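PDB 2WL9: catechol 2,3-dioxygenase, which probably catalyses the extradiol cleavage of catecholic rings by molecular oxygen at a mononuclear iron site, as a type I extradiol dioxygenase of aromatic hydrocarbon catabolism. Local coordinates for residues G148-R153 against N211-E216; G185-M190 against F201-M206; R195-A200 against H244-A249; V237-G242 against T251-N256. One frame throughout, in Å; residues are numbered along the deposited sequence.

Contact 1: G148-R153 against N211-E216; sequences GHIIIR and NHLMIE. With FE (Fe (III) ion), chain K.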
loop_
_atom_site.group_PDB
_atom_site.type_symbol
_atom_site.label_atom_id
_atom_site.label_comp_id
_atom_site.label_asym_id
_atom_site.label_seq_id
_atom_site.Cartn_x
_atom_site.Cartn_y
_atom_site.Cartn_z
ATOM N N GLY C 148 -5.777 -13.588 26.711
ATOM C CA GLY C 148 -4.871 -12.669 27.397
ATOM C C GLY C 148 -3.680 -13.458 27.906
ATOM O O GLY C 148 -3.244 -14.396 27.249
ATOM N N HIS C 149 -3.151 -13.085 29.070
ATOM C CA HIS C 149 -2.097 -13.876 29.708
ATOM C C HIS C 149 -2.291 -14.030 31.201
ATOM O O HIS C 149 -3.056 -13.286 31.810
ATOM C CB HIS C 149 -0.701 -13.327 29.400
ATOM C CG HIS C 149 -0.358 -12.057 30.114
ATOM N ND1 HIS C 149 -0.144 -10.870 29.449
ATOM C CD2 HIS C 149 -0.147 -11.797 31.428
ATOM C CE1 HIS C 149 0.168 -9.929 30.323
ATOM N NE2 HIS C 149 0.170 -10.466 31.531
ATOM N N ILE C 150 -1.567 -14.980 31.785
ATOM C CA ILE C 150 -1.708 -15.323 33.195
ATOM C C ILE C 150 -0.363 -15.566 33.868
ATOM O O ILE C 150 0.558 -16.131 33.263
ATOM C CB ILE C 150 -2.590 -16.590 33.393
ATOM C CG1 ILE C 150 -2.039 -17.774 32.575
ATOM C CG2 ILE C 150 -4.057 -16.275 33.060
ATOM C CD1 ILE C 150 -2.813 -19.080 32.728
ATOM N N ILE C 151 -0.262 -15.143 35.124
ATOM C CA ILE C 151 0.850 -15.548 35.975
ATOM C C ILE C 151 0.358 -16.602 36.961
ATOM O O ILE C 151 -0.599 -16.368 37.715
ATOM C CB ILE C 151 1.503 -14.360 36.708
ATOM C CG1 ILE C 151 2.345 -13.548 35.722
ATOM C CG2 ILE C 151 2.372 -14.854 37.877
ATOM C CD1 ILE C 151 3.243 -12.492 36.360
ATOM N N ILE C 152 1.010 -17.761 36.931
ATOM C CA ILE C 152 0.578 -18.918 37.718
ATOM C C ILE C 152 1.691 -19.454 38.618
ATOM O O ILE C 152 2.871 -19.185 38.384
ATOM C CB ILE C 152 -0.010 -20.044 36.823
ATOM C CG1 ILE C 152 1.017 -20.529 35.787
ATOM C CG2 ILE C 152 -1.315 -19.570 36.152
ATOM C CD1 ILE C 152 0.569 -21.754 34.998
ATOM N N ARG C 153 1.300 -20.206 39.644
ATOM C CA ARG C 153 2.232 -20.731 40.639
ATOM C C ARG C 153 3.085 -21.865 40.087
ATOM O O ARG C 153 2.574 -22.815 39.492
ATOM C CB ARG C 153 1.461 -21.194 41.876
ATOM C CG ARG C 153 2.316 -21.503 43.099
ATOM C CD ARG C 153 1.432 -21.687 44.323
ATOM N NE ARG C 153 0.462 -22.761 44.127
ATOM C CZ ARG C 153 -0.643 -22.924 44.847
ATOM N NH1 ARG C 153 -0.937 -22.083 45.831
ATOM N NH2 ARG C 153 -1.461 -23.935 44.581
ATOM N N ASN C 211 -1.971 -15.547 39.965
ATOM C CA ASN C 211 -1.715 -14.210 40.474
ATOM C C ASN C 211 -2.559 -13.179 39.737
ATOM O O ASN C 211 -3.263 -12.387 40.361
ATOM C CB ASN C 211 -0.237 -13.842 40.379
ATOM C CG ASN C 211 0.017 -12.397 40.755
ATOM O OD1 ASN C 211 -0.075 -12.018 41.927
ATOM N ND2 ASN C 211 0.326 -11.580 39.762
ATOM N N HIS C 212 -2.478 -13.187 38.411
ATOM C CA HIS C 212 -3.299 -12.287 37.615
ATOM C C HIS C 212 -3.658 -12.830 36.239
ATOM O O HIS C 212 -3.037 -13.760 35.739
ATOM C CB HIS C 212 -2.668 -10.883 37.516
ATOM C CG HIS C 212 -1.577 -10.763 36.496
ATOM N ND1 HIS C 212 -0.251 -10.984 36.794
ATOM C CD2 HIS C 212 -1.614 -10.407 35.191
ATOM C CE1 HIS C 212 0.480 -10.787 35.710
ATOM N NE2 HIS C 212 -0.324 -10.446 34.722
ATOM N N LEU C 213 -4.646 -12.199 35.657
ATOM C CA LEU C 213 -5.054 -12.334 34.293
ATOM C C LEU C 213 -5.036 -10.955 33.666
ATOM O O LEU C 213 -5.558 -10.046 34.198
ATOM C CB LEU C 213 -6.440 -12.911 34.159
ATOM C CG LEU C 213 -7.167 -12.806 32.831
ATOM C CD1 LEU C 213 -6.479 -13.553 31.771
ATOM C CD2 LEU C 213 -8.565 -13.207 32.954
ATOM N N MET C 214 -4.428 -10.870 32.504
ATOM C CA MET C 214 -4.395 -9.666 31.718
ATOM C C MET C 214 -5.335 -9.820 30.522
ATOM O O MET C 214 -5.314 -10.785 29.891
ATOM C CB MET C 214 -3.007 -9.436 31.216
ATOM C CG MET C 214 -2.825 -8.271 30.458
ATOM S SD MET C 214 -3.358 -8.207 28.747
ATOM C CE MET C 214 -2.790 -6.743 28.249
ATOM N N ILE C 215 -6.169 -8.836 30.313
ATOM C CA ILE C 215 -7.110 -8.733 29.237
ATOM C C ILE C 215 -6.819 -7.405 28.485
ATOM O O ILE C 215 -6.449 -6.414 29.070
ATOM C CB ILE C 215 -8.569 -8.806 29.679
ATOM C CG1 ILE C 215 -8.948 -7.660 30.591
ATOM C CG2 ILE C 215 -8.919 -10.142 30.290
ATOM C CD1 ILE C 215 -10.313 -7.712 31.099
ATOM N N GLU C 216 -6.984 -7.445 27.178
ATOM C CA GLU C 216 -6.568 -6.314 26.362
ATOM C C GLU C 216 -7.728 -5.752 25.552
ATOM O O GLU C 216 -8.448 -6.502 24.895
ATOM C CB GLU C 216 -5.420 -6.750 25.444
ATOM C CG GLU C 216 -4.763 -5.610 24.677
ATOM C CD GLU C 216 -3.694 -6.091 23.729
ATOM O OE1 GLU C 216 -3.403 -7.306 23.713
ATOM O OE2 GLU C 216 -3.154 -5.252 22.981
HETATM FE FE FE K . 0.945 -9.058 33.230
#
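Over one face of the His149 imidazole lies Met214 CB, 3.4 Å from the ring centroid, a CH-pi contact; the Met214 sulfur approaches the same ring obliquely. At the edge, near the ring plane, comes His212 NE2. The His212 ring has Ile151 N over one face and His149 NE2 at its edge, near the plane, while Ile151 CD1 reaches its CE1 corner, 3.3 Å from His212 CE1. The two imidazoles therefore meet rim to rim, with planes 82° apart and neither ring over the other. The metal explains this: iron is bound by His149 NE2 at 2.3 Å and by His212 NE2 at 2.4 Å, so the 3.2 Å between His149 NE2 and His212 NE2 is the spacing of two ligands, not a hydrogen bond. In both histidines CG stands between the backbone N and the carbonyl carbon (chi1 73° for His149, 80° for His212), which brings both rings to the metal above the same sheet face. The backbones run antiparallel beneath: Met214 N donates to His149 O at 2.9 Å in the carbonyl plane, and Asn211 N reaches Ile151 O at 2.8 Å. The non-hydrogen-bonded pair turns to the opposite face, where Ile150 CG2 and Leu213 CD1 lie 3.9 Å apart. Glu263 supplies a further iron ligand, giving the facial triad of two histidines and one carboxylate known from extradiol dioxygenases. Strand 149-152 pairs with parallel strand 199-201 along its other edge, strand 210-217 with parallel strand 261-266, and Ile150 and Leu213 both pack on Leu10 of strand 6-14, in the other large sheet.

Contact 2: G185-M190 against F201-M206; sequences GTPVFM and FGVGPM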
loop_
_atom_site.group_PDB
_atom_site.type_symbol
_atom_site.label_atom_id
_atom_site.label_comp_id
_atom_site.label_asym_id
_atom_site.label_seq_id
_atom_site.Cartn_x
_atom_site.Cartn_y
_atom_site.Cartn_z
ATOM N N GLY C 185 15.507 -12.402 41.635
ATOM C CA GLY C 185 14.251 -12.908 41.095
ATOM C C GLY C 185 14.328 -12.840 39.582
ATOM O O GLY C 185 14.719 -11.807 39.027
ATOM N N THR C 186 13.977 -13.943 38.924
ATOM C CA THR C 186 14.100 -14.078 37.466
ATOM C C THR C 186 12.855 -14.726 36.849
ATOM O O THR C 186 12.904 -15.888 36.428
ATOM C CB THR C 186 15.363 -14.897 37.061
ATOM O OG1 THR C 186 15.385 -16.140 37.777
ATOM C CG2 THR C 186 16.652 -14.112 37.356
ATOM N N PRO C 187 11.741 -13.966 36.777
ATOM C CA PRO C 187 10.475 -14.451 36.213
ATOM C C PRO C 187 10.588 -14.835 34.744
ATOM O O PRO C 187 11.216 -14.119 33.964
ATOM C CB PRO C 187 9.533 -13.250 36.329
ATOM C CG PRO C 187 10.226 -12.239 37.118
ATOM C CD PRO C 187 11.681 -12.536 37.125
ATOM N N VAL C 188 9.937 -15.935 34.378
ATOM C CA VAL C 188 9.975 -16.458 33.021
ATOM C C VAL C 188 8.679 -16.094 32.320
ATOM O O VAL C 188 7.613 -16.169 32.918
ATOM C CB VAL C 188 10.186 -18.002 33.022
ATOM C CG1 VAL C 188 10.064 -18.597 31.615
ATOM C CG2 VAL C 188 11.543 -18.339 33.619
ATOM N N PHE C 189 8.790 -15.675 31.064
ATOM C CA PHE C 189 7.633 -15.307 30.251
ATOM C C PHE C 189 7.664 -16.110 28.966
ATOM O O PHE C 189 8.723 -16.282 28.355
ATOM C CB PHE C 189 7.663 -13.813 29.920
ATOM C CG PHE C 189 7.513 -12.917 31.117
ATOM C CD1 PHE C 189 6.329 -12.227 31.333
ATOM C CD2 PHE C 189 8.561 -12.746 32.019
ATOM C CE1 PHE C 189 6.179 -11.395 32.440
ATOM C CE2 PHE C 189 8.420 -11.917 33.125
ATOM C CZ PHE C 189 7.226 -11.240 33.334
ATOM N N MET C 190 6.495 -16.588 28.550
ATOM C CA MET C 190 6.409 -17.463 27.394
ATOM C C MET C 190 5.250 -17.104 26.474
ATOM O O MET C 190 4.196 -16.662 26.925
ATOM C CB MET C 190 6.325 -18.926 27.838
ATOM C CG MET C 190 7.428 -19.311 28.813
ATOM S SD MET C 190 7.511 -21.058 29.145
ATOM C CE MET C 190 8.337 -21.656 27.665
ATOM N N PHE C 201 5.690 -16.993 35.101
ATOM C CA PHE C 201 5.843 -17.608 36.426
ATOM C C PHE C 201 7.238 -17.336 37.014
ATOM O O PHE C 201 8.096 -16.751 36.353
ATOM C CB PHE C 201 5.540 -19.116 36.381
ATOM C CG PHE C 201 6.177 -19.837 35.226
ATOM C CD1 PHE C 201 5.455 -20.090 34.064
ATOM C CD2 PHE C 201 7.497 -20.271 35.301
ATOM C CE1 PHE C 201 6.041 -20.757 32.989
ATOM C CE2 PHE C 201 8.091 -20.933 34.237
ATOM C CZ PHE C 201 7.361 -21.179 33.076
ATOM N N GLY C 202 7.460 -17.762 38.253
ATOM C CA GLY C 202 8.735 -17.503 38.932
ATOM C C GLY C 202 8.794 -16.115 39.542
ATOM O O GLY C 202 9.861 -15.502 39.620
ATOM N N VAL C 203 7.633 -15.625 39.971
ATOM C CA VAL C 203 7.513 -14.341 40.665
ATOM C C VAL C 203 7.558 -14.532 42.186
ATOM O O VAL C 203 7.275 -13.604 42.954
ATOM C CB VAL C 203 6.208 -13.600 40.272
ATOM C CG1 VAL C 203 6.230 -13.214 38.791
ATOM C CG2 VAL C 203 4.976 -14.451 40.603
ATOM N N GLY C 204 7.910 -15.740 42.613
ATOM C CA GLY C 204 8.011 -16.056 44.032
ATOM C C GLY C 204 6.721 -16.588 44.634
ATOM O O GLY C 204 5.749 -16.842 43.908
ATOM N N PRO C 205 6.701 -16.753 45.973
ATOM C CA PRO C 205 5.580 -17.338 46.724
ATOM C C PRO C 205 4.213 -16.756 46.363
ATOM O O PRO C 205 4.073 -15.541 46.197
ATOM C CB PRO C 205 5.925 -17.024 48.192
ATOM C CG PRO C 205 7.099 -16.064 48.142
ATOM C CD PRO C 205 7.808 -16.372 46.869
ATOM N N MET C 206 3.232 -17.645 46.236
ATOM C CA MET C 206 1.858 -17.297 45.891
ATOM C C MET C 206 0.937 -18.162 46.741
ATOM O O MET C 206 1.215 -19.346 46.941
ATOM C CB MET C 206 1.587 -17.597 44.411
ATOM C CG MET C 206 2.212 -16.634 43.403
ATOM S SD MET C 206 2.069 -17.231 41.698
ATOM C CE MET C 206 0.301 -17.434 41.538
#
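The pairing of Val188 with Phe201 is an antiparallel hydrogen-bonded bridge between strands 184-191 and 199-201, at the point where strand 199-201 ends and runs on into a loop. Two backbone bonds are the evidence: Val188 N to Phe201 O at 2.8 Å, and Phe201 N to Val188 O at 3.0 Å. Both side chains stand on one face, side by side and pointing the same way, with Val188 CB 3.8 Å from Phe201 CE2. The Phe201 ring also receives Met190 SD, 3.9 Å from Phe201 CZ; this is a Met-aromatic contact with the sulfur oblique to the ring. A chi1 of 45° holds Phe201 CG between its backbone N and carbonyl carbon, which lets the ring reach both partners. Beyond the bridge Pro187 CA lies 3.3 Å from Phe201 O in a CA-H...O contact. Gly202 then turns the chain off the sheet with a positive phi of 82°, a conformation readily taken by glycine. In the turn that follows, Val203 CG1 touches Pro187 CB at 4.1 Å. Helix 157-167 packs on this face: Val157 meets Val188, Ala160 and Thr161 meet Phe201, and Tyr164 meets Met190, while Val173 of strand 170-173 lies against Val188.

Contact 3: R195-A200 against H244-A249; sequences RHHSLA and HSNDEA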
loop_
_atom_site.group_PDB
_atom_site.type_symbol
_atom_site.label_atom_id
_atom_site.label_comp_id
_atom_site.label_asym_id
_atom_site.label_seq_id
_atom_site.Cartn_x
_atom_site.Cartn_y
_atom_site.Cartn_z
ATOM N N ARG C 195 0.797 -12.531 20.749
ATOM C CA ARG C 195 0.696 -11.910 22.070
ATOM C C ARG C 195 2.041 -11.993 22.777
ATOM O O ARG C 195 2.614 -13.086 22.900
ATOM C CB ARG C 195 -0.403 -12.543 22.930
ATOM C CG ARG C 195 -0.670 -11.749 24.198
ATOM C CD ARG C 195 -1.771 -12.363 25.056
ATOM N NE ARG C 195 -3.086 -12.389 24.406
ATOM C CZ ARG C 195 -3.885 -11.332 24.245
ATOM N NH1 ARG C 195 -3.520 -10.122 24.659
ATOM N NH2 ARG C 195 -5.061 -11.485 23.653
ATOM N N HIS C 196 2.532 -10.845 23.251
ATOM C CA HIS C 196 3.882 -10.769 23.831
ATOM C C HIS C 196 4.193 -11.972 24.711
ATOM O O HIS C 196 5.238 -12.609 24.555
ATOM C CB HIS C 196 4.119 -9.499 24.647
ATOM C CG HIS C 196 5.443 -9.509 25.343
ATOM N ND1 HIS C 196 6.593 -9.025 24.755
ATOM C CD2 HIS C 196 5.818 -10.010 26.544
ATOM C CE1 HIS C 196 7.615 -9.213 25.571
ATOM N NE2 HIS C 196 7.173 -9.809 26.663
ATOM N N HIS C 197 3.297 -12.243 25.654
ATOM C CA HIS C 197 3.295 -13.516 26.373
ATOM C C HIS C 197 1.870 -13.961 26.699
ATOM O O HIS C 197 0.966 -13.125 26.828
ATOM C CB HIS C 197 4.191 -13.479 27.627
ATOM C CG HIS C 197 3.844 -12.401 28.608
ATOM N ND1 HIS C 197 3.205 -12.659 29.802
ATOM C CD2 HIS C 197 4.068 -11.066 28.585
ATOM C CE1 HIS C 197 3.047 -11.528 30.470
ATOM N NE2 HIS C 197 3.560 -10.547 29.752
ATOM N N SER C 198 1.690 -15.280 26.777
ATOM C CA SER C 198 0.456 -15.920 27.231
ATOM C C SER C 198 0.599 -16.410 28.666
ATOM O O SER C 198 -0.394 -16.684 29.341
ATOM C CB SER C 198 0.144 -17.136 26.361
ATOM O OG SER C 198 0.061 -16.783 25.006
ATOM N N LEU C 199 1.843 -16.520 29.125
ATOM C CA LEU C 199 2.136 -17.214 30.378
ATOM C C LEU C 199 3.392 -16.666 31.031
ATOM O O LEU C 199 4.378 -16.401 30.343
ATOM C CB LEU C 199 2.321 -18.708 30.096
ATOM C CG LEU C 199 2.601 -19.685 31.235
ATOM C CD1 LEU C 199 1.463 -19.670 32.231
ATOM C CD2 LEU C 199 2.787 -21.063 30.657
ATOM N N ALA C 200 3.346 -16.499 32.358
ATOM C CA ALA C 200 4.525 -16.144 33.142
ATOM C C ALA C 200 4.504 -16.810 34.523
ATOM O O ALA C 200 3.441 -17.180 35.028
ATOM C CB ALA C 200 4.661 -14.627 33.274
ATOM N N HIS C 244 5.157 -2.062 31.476
ATOM C CA HIS C 244 6.284 -2.971 31.624
ATOM C C HIS C 244 7.196 -2.812 30.408
ATOM O O HIS C 244 6.724 -2.494 29.313
ATOM C CB HIS C 244 5.799 -4.419 31.706
ATOM C CG HIS C 244 4.874 -4.693 32.849
ATOM N ND1 HIS C 244 5.272 -4.607 34.167
ATOM C CD2 HIS C 244 3.577 -5.081 32.872
ATOM C CE1 HIS C 244 4.254 -4.908 34.952
ATOM N NE2 HIS C 244 3.214 -5.202 34.192
ATOM N N SER C 245 8.495 -3.035 30.594
ATOM C CA SER C 245 9.440 -2.932 29.479
ATOM C C SER C 245 9.313 -4.081 28.478
ATOM O O SER C 245 9.716 -3.945 27.316
ATOM C CB SER C 245 10.880 -2.815 29.983
ATOM O OG SER C 245 11.042 -1.648 30.762
ATOM N N ASN C 246 8.744 -5.205 28.911
ATOM C CA ASN C 246 8.631 -6.353 28.019
ATOM C C ASN C 246 7.486 -6.276 27.003
ATOM O O ASN C 246 7.736 -6.333 25.797
ATOM C CB ASN C 246 8.703 -7.706 28.766
ATOM C CG ASN C 246 7.571 -7.923 29.778
ATOM O OD1 ASN C 246 6.832 -7.011 30.135
ATOM N ND2 ASN C 246 7.446 -9.163 30.247
ATOM N N ASP C 247 6.246 -6.138 27.465
ATOM C CA ASP C 247 5.126 -6.085 26.527
ATOM C C ASP C 247 4.841 -4.667 26.041
ATOM O O ASP C 247 4.157 -4.490 25.035
ATOM C CB ASP C 247 3.858 -6.748 27.090
ATOM C CG ASP C 247 3.441 -6.202 28.449
ATOM O OD1 ASP C 247 3.896 -5.107 28.852
ATOM O OD2 ASP C 247 2.634 -6.884 29.121
ATOM N N GLU C 248 5.376 -3.674 26.757
ATOM C CA GLU C 248 5.151 -2.245 26.452
ATOM C C GLU C 248 3.659 -1.864 26.396
ATOM O O GLU C 248 3.266 -0.889 25.749
ATOM C CB GLU C 248 5.924 -1.808 25.194
ATOM C CG GLU C 248 7.443 -1.999 25.337
ATOM C CD GLU C 248 8.276 -1.323 24.252
ATOM O OE1 GLU C 248 7.756 -0.470 23.503
ATOM O OE2 GLU C 248 9.478 -1.655 24.162
ATOM N N ALA C 249 2.843 -2.644 27.097
ATOM C CA ALA C 249 1.400 -2.424 27.170
ATOM C C ALA C 249 1.043 -1.415 28.257
ATOM O O ALA C 249 1.664 -1.396 29.313
ATOM C CB ALA C 249 0.693 -3.736 27.433
HETATM O O HOH W 1 4.761 -8.022 31.335
#
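His196 lays one face of its imidazole over the backbone between Asn246 and Asp247. Asn246 C stands 3.2 Å above the His196 ring plane, offset toward the rim, and Asp247 CB is 3.6 Å from His196 CG. A chi1 of 174° carries the His196 ring away from its own N and onto the loop, where it crosses the Asp247 side chain at about a right angle. The polar end has its partner elsewhere: His196 NE2 bonds to Glu174 OE1, which also receives Asn246 ND2. His197, next in line, makes no direct hydrogen bond to the loop. His197 NE2 and a water are hydrogen-bonded at 3.2 Å; that water donates to Asn246 OD1 at 2.6 Å and, weakly, to Asp247 OD2 at 3.3 Å. The planes of the Asp247 carboxylate and the His197 ring are 21° apart. Within the loop, Ala249 N donates to Asp247 OD1 at 3.2 Å from above the carboxylate plane, closing an Asx turn that fixes the carboxylate. Farther along, Ser198 and Leu199 both face Met190 in a classic beta bulge as the chain enters its strand. The polar links across the contact are thus indirect and separate: Glu174 joins His196 to Asn246, while a water ties His197, whose side chain is about 4 Å from the iron at nearest atoms, to Asn246 and Asp247 of the loop.

Contact 4: V237-G242 against T251-N256; sequences VTLQIG and TFYCAN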
loop_
_atom_site.group_PDB
_atom_site.type_symbol
_atom_site.label_atom_id
_atom_site.label_comp_id
_atom_site.label_asym_id
_atom_site.label_seq_id
_atom_site.Cartn_x
_atom_site.Cartn_y
_atom_site.Cartn_z
ATOM N N VAL C 237 -6.640 -1.070 43.637
ATOM C CA VAL C 237 -5.648 -1.043 42.565
ATOM C C VAL C 237 -4.294 -1.296 43.217
ATOM O O VAL C 237 -3.837 -0.492 44.040
ATOM C CB VAL C 237 -5.646 0.328 41.820
ATOM C CG1 VAL C 237 -4.397 0.494 40.952
ATOM C CG2 VAL C 237 -6.891 0.486 40.967
ATOM N N THR C 238 -3.670 -2.422 42.876
ATOM C CA THR C 238 -2.358 -2.792 43.432
ATOM C C THR C 238 -1.197 -2.115 42.705
ATOM O O THR C 238 -0.204 -1.738 43.326
ATOM C CB THR C 238 -2.127 -4.307 43.403
ATOM O OG1 THR C 238 -1.814 -4.723 42.066
ATOM C CG2 THR C 238 -3.366 -5.026 43.872
ATOM N N LEU C 239 -1.314 -2.001 41.387
ATOM C CA LEU C 239 -0.352 -1.261 40.578
ATOM C C LEU C 239 -1.108 -0.283 39.689
ATOM O O LEU C 239 -2.021 -0.673 38.956
ATOM C CB LEU C 239 0.525 -2.210 39.741
ATOM C CG LEU C 239 1.427 -3.228 40.464
ATOM C CD1 LEU C 239 1.923 -4.311 39.503
ATOM C CD2 LEU C 239 2.606 -2.571 41.179
ATOM N N GLN C 240 -0.739 0.993 39.777
ATOM C CA GLN C 240 -1.368 2.046 38.985
ATOM C C GLN C 240 -1.039 1.876 37.493
ATOM O O GLN C 240 -0.205 1.036 37.127
ATOM C CB GLN C 240 -0.919 3.425 39.480
ATOM C CG GLN C 240 -1.077 3.627 40.988
ATOM C CD GLN C 240 -0.679 5.022 41.451
ATOM O OE1 GLN C 240 0.154 5.681 40.839
ATOM N NE2 GLN C 240 -1.276 5.470 42.547
ATOM N N ILE C 241 -1.701 2.664 36.648
ATOM C CA ILE C 241 -1.425 2.667 35.210
ATOM C C ILE C 241 0.071 2.826 34.948
ATOM O O ILE C 241 0.743 3.633 35.593
ATOM C CB ILE C 241 -2.198 3.789 34.463
ATOM C CG1 ILE C 241 -3.711 3.633 34.648
ATOM C CG2 ILE C 241 -1.855 3.782 32.967
ATOM C CD1 ILE C 241 -4.508 4.888 34.287
ATOM N N GLY C 242 0.583 2.027 34.015
ATOM C CA GLY C 242 1.964 2.135 33.567
ATOM C C GLY C 242 2.309 1.169 32.450
ATOM O O GLY C 242 1.423 0.635 31.766
ATOM N N THR C 251 -1.192 -0.603 31.129
ATOM C CA THR C 251 -2.043 -1.455 31.975
ATOM C C THR C 251 -2.084 -1.012 33.431
ATOM O O THR C 251 -1.191 -0.317 33.898
ATOM C CB THR C 251 -1.567 -2.936 31.989
ATOM O OG1 THR C 251 -0.441 -3.078 32.873
ATOM C CG2 THR C 251 -1.202 -3.463 30.600
ATOM N N PHE C 252 -3.130 -1.424 34.146
ATOM C CA PHE C 252 -3.138 -1.339 35.600
ATOM C C PHE C 252 -3.549 -2.696 36.175
ATOM O O PHE C 252 -4.058 -3.545 35.444
ATOM C CB PHE C 252 -4.026 -0.186 36.098
ATOM C CG PHE C 252 -5.493 -0.390 35.870
ATOM C CD1 PHE C 252 -6.313 -0.814 36.913
ATOM C CD2 PHE C 252 -6.068 -0.137 34.627
ATOM C CE1 PHE C 252 -7.674 -0.995 36.717
ATOM C CE2 PHE C 252 -7.433 -0.319 34.425
ATOM C CZ PHE C 252 -8.235 -0.749 35.476
ATOM N N TYR C 253 -3.297 -2.902 37.465
ATOM C CA TYR C 253 -3.629 -4.153 38.145
ATOM C C TYR C 253 -4.607 -3.872 39.277
ATOM O O TYR C 253 -4.305 -3.070 40.168
ATOM C CB TYR C 253 -2.371 -4.786 38.747
ATOM C CG TYR C 253 -1.366 -5.359 37.768
ATOM C CD1 TYR C 253 -1.220 -6.738 37.631
ATOM C CD2 TYR C 253 -0.533 -4.529 37.012
ATOM C CE1 TYR C 253 -0.286 -7.288 36.754
ATOM C CE2 TYR C 253 0.413 -5.069 36.126
ATOM C CZ TYR C 253 0.531 -6.456 36.008
ATOM O OH TYR C 253 1.447 -7.026 35.142
ATOM N N CYS C 254 -5.758 -4.544 39.259
ATOM C CA CYS C 254 -6.808 -4.324 40.255
ATOM C C CYS C 254 -7.399 -5.632 40.779
ATOM O O CYS C 254 -7.313 -6.665 40.115
ATOM C CB CYS C 254 -7.916 -3.422 39.694
ATOM S SG CYS C 254 -8.938 -4.134 38.365
ATOM N N ALA C 255 -8.001 -5.573 41.967
ATOM C CA ALA C 255 -8.611 -6.747 42.607
ATOM C C ALA C 255 -9.870 -7.221 41.894
ATOM O O ALA C 255 -10.649 -6.417 41.391
ATOM C CB ALA C 255 -8.931 -6.450 44.069
ATOM N N ASN C 256 -10.067 -8.534 41.865
ATOM C CA ASN C 256 -11.332 -9.106 41.404
ATOM C C ASN C 256 -12.144 -9.695 42.582
ATOM O O ASN C 256 -11.671 -9.681 43.719
ATOM C CB ASN C 256 -11.105 -10.103 40.249
ATOM C CG ASN C 256 -10.278 -11.314 40.647
ATOM O OD1 ASN C 256 -10.472 -11.914 41.706
ATOM N ND2 ASN C 256 -9.363 -11.700 39.772
#
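Backbone hydrogen bonds pair Leu239 with Tyr253 and Gly242 with Thr251 in an antiparallel ladder. The bond from Tyr253 N to Leu239 O, 3.0 Å, is nearly straight (177°), and Thr251 N reaches Gly242 O at 3.0 Å. Tyr253 O takes two donors, Thr238 N at 2.9 Å and, weakly, Leu239 N at 3.4 Å; two successive residues facing one make a classic beta bulge. The register slips by one residue again before Gly242. Among the aromatic contacts, Leu239 CD1 lies over one face of the Tyr253 ring, 3.9 Å from its centroid, as a CH-pi contact. On the same face of the pair and with like first torsions (chi1 -62° for Leu239, -70° for Tyr253), the two side chains run alongside each other. Apolar packing on the other face joins Val237 CG2 to Cys254 CB at 4.2 Å. Separately, Ile241 CG1 meets Phe252 CB at 4.1 Å. Polar ends look elsewhere: Tyr253, a residue of the iron site, bonds through OH to His244 NE2, and Thr251 OG1 bonds to OE2 of the iron ligand Glu263, a second-shell hold on that carboxylate. Strand 250-255 lies between the bulged segment 237-242, whose backbone also bonds to residues among 285-289, and strand 261-266; helix 220-232 packs on Val237 through Val230 and on Phe252 through Leu223, and helix 17-24 brings Tyr23 to Cys254.

How the contacts relate
From the N terminus, 148-153 waits longest for its partner: contact 1 closes only at 211-216. Inside that span 185-190 finds 201-206, so contact 2 is enclosed by contact 1. Contact 3 starts at 195-200, within both spans, and ends at 244-249 beyond them, crossing contacts 1 and 2. It also crosses contact 4, which opens at 237-242 and closes at 251-256, in series after contacts 1 and 2. All four reach one mixed sheet. Contacts 1, 3 and 4 gather round the iron, contact 2 ties the sheet to helix 157-167, and contact 3 joins the segment leading into strand 199-201 to the loop before strand 250-255.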